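Side-chain contact in transcriptional regulator, LacI family (Arthrobacter sp., PDB 4RKQ), which probably senses a small sugar-like ligand and controls transcription of target genes, as many LacI family regulators do: residues T42-H47 against A252-L257. Residues are numbered along the deposited sequence; the frame is centred on the assembly and turned at random.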
ATOM      1  N   THR A  42      10.696  13.707   7.682  1.00 14.88           N
ATOM      2  CA  THR A  42      12.038  13.498   7.222  1.00 15.88           C
ATOM      3  C   THR A  42      12.609  14.857   6.729  1.00 19.61           C
ATOM      4  O   THR A  42      13.759  15.188   6.950  1.00 16.89           O
ATOM      5  CB  THR A  42      12.091  12.426   6.114  1.00 19.19           C
ATOM      6  OG1 THR A  42      11.767  11.127   6.687  1.00 18.05           O
ATOM      7  CG2 THR A  42      13.463  12.385   5.504  1.00 18.81           C
ATOM      8  N   LEU A  43      11.757  15.626   6.099  1.00 15.41           N
ATOM      9  CA  LEU A  43      12.164  16.931   5.583  1.00 23.98           C
ATOM     10  C   LEU A  43      12.399  17.980   6.678  1.00 20.74           C
ATOM     11  O   LEU A  43      13.022  19.022   6.402  1.00 20.75           O
ATOM     12  CB  LEU A  43      11.157  17.394   4.603  1.00 13.03           C
ATOM     13  CG  LEU A  43      11.066  16.654   3.286  1.00 23.64           C
ATOM     14  CD1 LEU A  43       9.900  17.219   2.459  1.00 32.02           C
ATOM     15  CD2 LEU A  43      12.371  16.733   2.538  1.00 29.14           C
ATOM     16  N   ARG A  44      11.939  17.700   7.909  1.00 15.01           N
ATOM     17  CA  ARG A  44      12.298  18.493   9.078  1.00 11.97           C
ATOM     18  C   ARG A  44      13.524  17.954   9.777  1.00 12.62           C
ATOM     19  O   ARG A  44      13.917  18.480  10.863  1.00 19.08           O
ATOM     20  CB  ARG A  44      11.135  18.566  10.076  1.00 22.62           C
ATOM     21  CG  ARG A  44       9.840  19.154   9.547  1.00 22.77           C
ATOM     22  CD  ARG A  44       8.892  19.413  10.693  1.00 25.10           C
ATOM     23  NE  ARG A  44       9.368  20.511  11.524  1.00 33.25           N
ATOM     24  CZ  ARG A  44       9.032  21.787  11.313  1.00 33.46           C
ATOM     25  NH1 ARG A  44       8.200  22.105  10.319  1.00 22.82           N
ATOM     26  NH2 ARG A  44       9.522  22.726  12.107  1.00 44.38           N
ATOM     27  N   GLY A  45      14.167  16.941   9.224  1.00 16.42           N
ATOM     28  CA  GLY A  45      15.347  16.328   9.845  1.00 19.50           C
ATOM     29  C   GLY A  45      15.041  15.359  10.969  1.00 16.78           C
ATOM     30  O   GLY A  45      15.913  15.013  11.756  1.00 18.27           O
ATOM     31  N   TRP A  46      13.781  14.994  11.083  1.00 15.90           N
ATOM     32  CA  TRP A  46      13.328  14.066  12.131  1.00 16.83           C
ATOM     33  C   TRP A  46      13.570  12.581  11.728  1.00 19.33           C
ATOM     34  O   TRP A  46      13.600  12.249  10.552  1.00 20.09           O
ATOM     35  CB  TRP A  46      11.850  14.293  12.354  1.00 14.27           C
ATOM     36  CG  TRP A  46      11.484  15.566  12.939  1.00 15.75           C
ATOM     37  CD1 TRP A  46      12.322  16.579  13.360  1.00 19.42           C
ATOM     38  CD2 TRP A  46      10.152  15.975  13.273  1.00 17.60           C
ATOM     39  NE1 TRP A  46      11.563  17.597  13.908  1.00 23.98           N
ATOM     40  CE2 TRP A  46      10.237  17.267  13.827  1.00 24.34           C
ATOM     41  CE3 TRP A  46       8.883  15.386  13.103  1.00 17.05           C
ATOM     42  CZ2 TRP A  46       9.119  17.959  14.268  1.00 26.96           C
ATOM     43  CZ3 TRP A  46       7.771  16.097  13.495  1.00 29.78           C
ATOM     44  CH2 TRP A  46       7.905  17.363  14.103  1.00 24.05           C
ATOM     45  N   HIS A  47      13.750  11.719  12.724  1.00 17.91           N
ATOM     46  CA  HIS A  47      13.747  10.270  12.540  1.00 20.15           C
ATOM     47  C   HIS A  47      12.297   9.812  12.702  1.00 20.90           C
ATOM     48  O   HIS A  47      11.598  10.338  13.579  1.00 16.18           O
ATOM     49  CB  HIS A  47      14.479   9.576  13.705  1.00 30.92           C
ATOM     50  CG  HIS A  47      15.932   9.898  13.862  1.00 43.88           C
ATOM     51  ND1 HIS A  47      16.885   9.538  12.937  1.00 35.13           N
ATOM     52  CD2 HIS A  47      16.609  10.420  14.915  1.00 39.23           C
ATOM     53  CE1 HIS A  47      18.079   9.886  13.377  1.00 50.23           C
ATOM     54  NE2 HIS A  47      17.942  10.426  14.574  1.00 63.22           N
ATOM     55  N   ALA A 252      -1.305  18.429   8.446  1.00 17.85           N
ATOM     56  CA  ALA A 252      -2.077  18.790   9.622  1.00 22.45           C
ATOM     57  C   ALA A 252      -1.506  18.091  10.865  1.00 17.55           C
ATOM     58  O   ALA A 252      -1.369  18.684  11.935  1.00 19.68           O
ATOM     59  CB  ALA A 252      -3.529  18.396   9.409  1.00 22.73           C
ATOM     60  N   ALA A 253      -1.200  16.807  10.751  1.00 15.98           N
ATOM     61  CA  ALA A 253      -0.563  16.074  11.874  1.00 16.38           C
ATOM     62  C   ALA A 253       0.824  16.603  12.257  1.00 16.64           C
ATOM     63  O   ALA A 253       1.108  16.855  13.396  1.00 17.16           O
ATOM     64  CB  ALA A 253      -0.510  14.578  11.574  1.00 20.08           C
ATOM     65  N   VAL A 254       1.714  16.744  11.301  1.00 21.27           N
ATOM     66  CA  VAL A 254       3.058  17.190  11.600  1.00 17.03           C
ATOM     67  C   VAL A 254       3.086  18.622  12.090  1.00 13.01           C
ATOM     68  O   VAL A 254       3.800  18.943  13.044  1.00 17.80           O
ATOM     69  CB  VAL A 254       3.951  17.069  10.358  1.00 18.55           C
ATOM     70  CG1 VAL A 254       5.310  17.751  10.576  1.00 24.02           C
ATOM     71  CG2 VAL A 254       4.105  15.617  10.002  1.00 19.07           C
ATOM     72  N   GLU A 255       2.256  19.476  11.513  1.00 20.87           N
ATOM     73  CA  GLU A 255       2.228  20.862  11.983  1.00 25.94           C
ATOM     74  C   GLU A 255       1.644  20.960  13.388  1.00 28.18           C
ATOM     75  O   GLU A 255       2.142  21.692  14.233  1.00 18.93           O
ATOM     76  CB  GLU A 255       1.463  21.738  11.000  1.00 24.73           C
ATOM     77  CG  GLU A 255       2.300  21.954   9.767  1.00 26.59           C
ATOM     78  CD  GLU A 255       1.633  22.887   8.771  1.00 81.45           C
ATOM     79  OE1 GLU A 255       0.423  23.167   8.894  1.00 44.49           O
ATOM     80  OE2 GLU A 255       2.325  23.323   7.838  1.00 45.29           O
ATOM     81  N   LEU A 256       0.628  20.168  13.683  1.00 19.06           N
ATOM     82  CA  LEU A 256       0.165  20.096  15.040  1.00 20.10           C
ATOM     83  C   LEU A 256       1.296  19.653  15.988  1.00 14.38           C
ATOM     84  O   LEU A 256       1.457  20.197  17.098  1.00 17.45           O
ATOM     85  CB  LEU A 256      -1.004  19.112  15.101  1.00 25.11           C
ATOM     86  CG  LEU A 256      -1.810  18.976  16.346  1.00 30.05           C
ATOM     87  CD1 LEU A 256      -2.141  20.331  16.944  1.00 26.60           C
ATOM     88  CD2 LEU A 256      -3.086  18.211  16.010  1.00 35.89           C
ATOM     89  N   LEU A 257       2.061  18.637  15.592  1.00 17.76           N
ATOM     90  CA  LEU A 257       3.118  18.135  16.476  1.00 18.05           C
ATOM     91  C   LEU A 257       4.208  19.197  16.635  1.00 15.54           C
ATOM     92  O   LEU A 257       4.739  19.379  17.701  1.00 18.77           O
ATOM     93  CB  LEU A 257       3.735  16.878  15.905  1.00 16.85           C
ATOM     94  CG  LEU A 257       4.833  16.240  16.737  1.00 18.47           C
ATOM     95  CD1 LEU A 257       4.388  15.981  18.177  1.00 20.20           C
ATOM     96  CD2 LEU A 257       5.243  14.952  16.022  1.00 21.78           C
TER
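R44, which meets V254, and W46, which meets V254 and L257, lie on either side of G45, whose N gives a 2.9 Å hydrogen bond to T42 O. With positive phi, G45 ends helix 29-43 in a Schellman motif, just before strand 47-52. The carbonyl of G45 accepts a hydrogen bond from R15 NH1, and H47 pairs by its backbone with T16 and V18.

Against helix 246-262 the contact is apolar. W46 reaches over with the far end of its six-membered ring. W46 CZ3 lies 3.8 Å from L257 CD2, and W46 CH2 is 4.1 Å from the same methyl. V254 CG1 comes to 4.2 Å from W46 CZ3. Both methyls approach the ring obliquely. In V254, CG1 stands anti to the backbone N (chi1 170°), which carries this methyl out to the loop.

R44 adds its aliphatic part. R44 CD is 4.0 Å from V254 CG1. The same carbon sits 3.9 Å above the plane of the W46 ring, offset toward its rim. The R44 side chain bends at chi3 (70°), which turns the guanidinium away from V254 and leaves CD as the touching carbon. R44 NH1 and E255 OE2 remain 6.5 Å apart, too far for a salt bridge.

V258 also touches R44 and W46. L257 packs as well on A73, I75 and I95, so this helix sits against the sheet of the N-terminal subdomain, as in the periplasmic-binding-protein fold. On the loop side, the H47 ring meets H66 of the second subunit nearly parallel. The loop that follows helix 29-43 and helix 246-262 are therefore joined by dispersion and burial of carbon, with any pull between R44 and E255 probably weak and long-range.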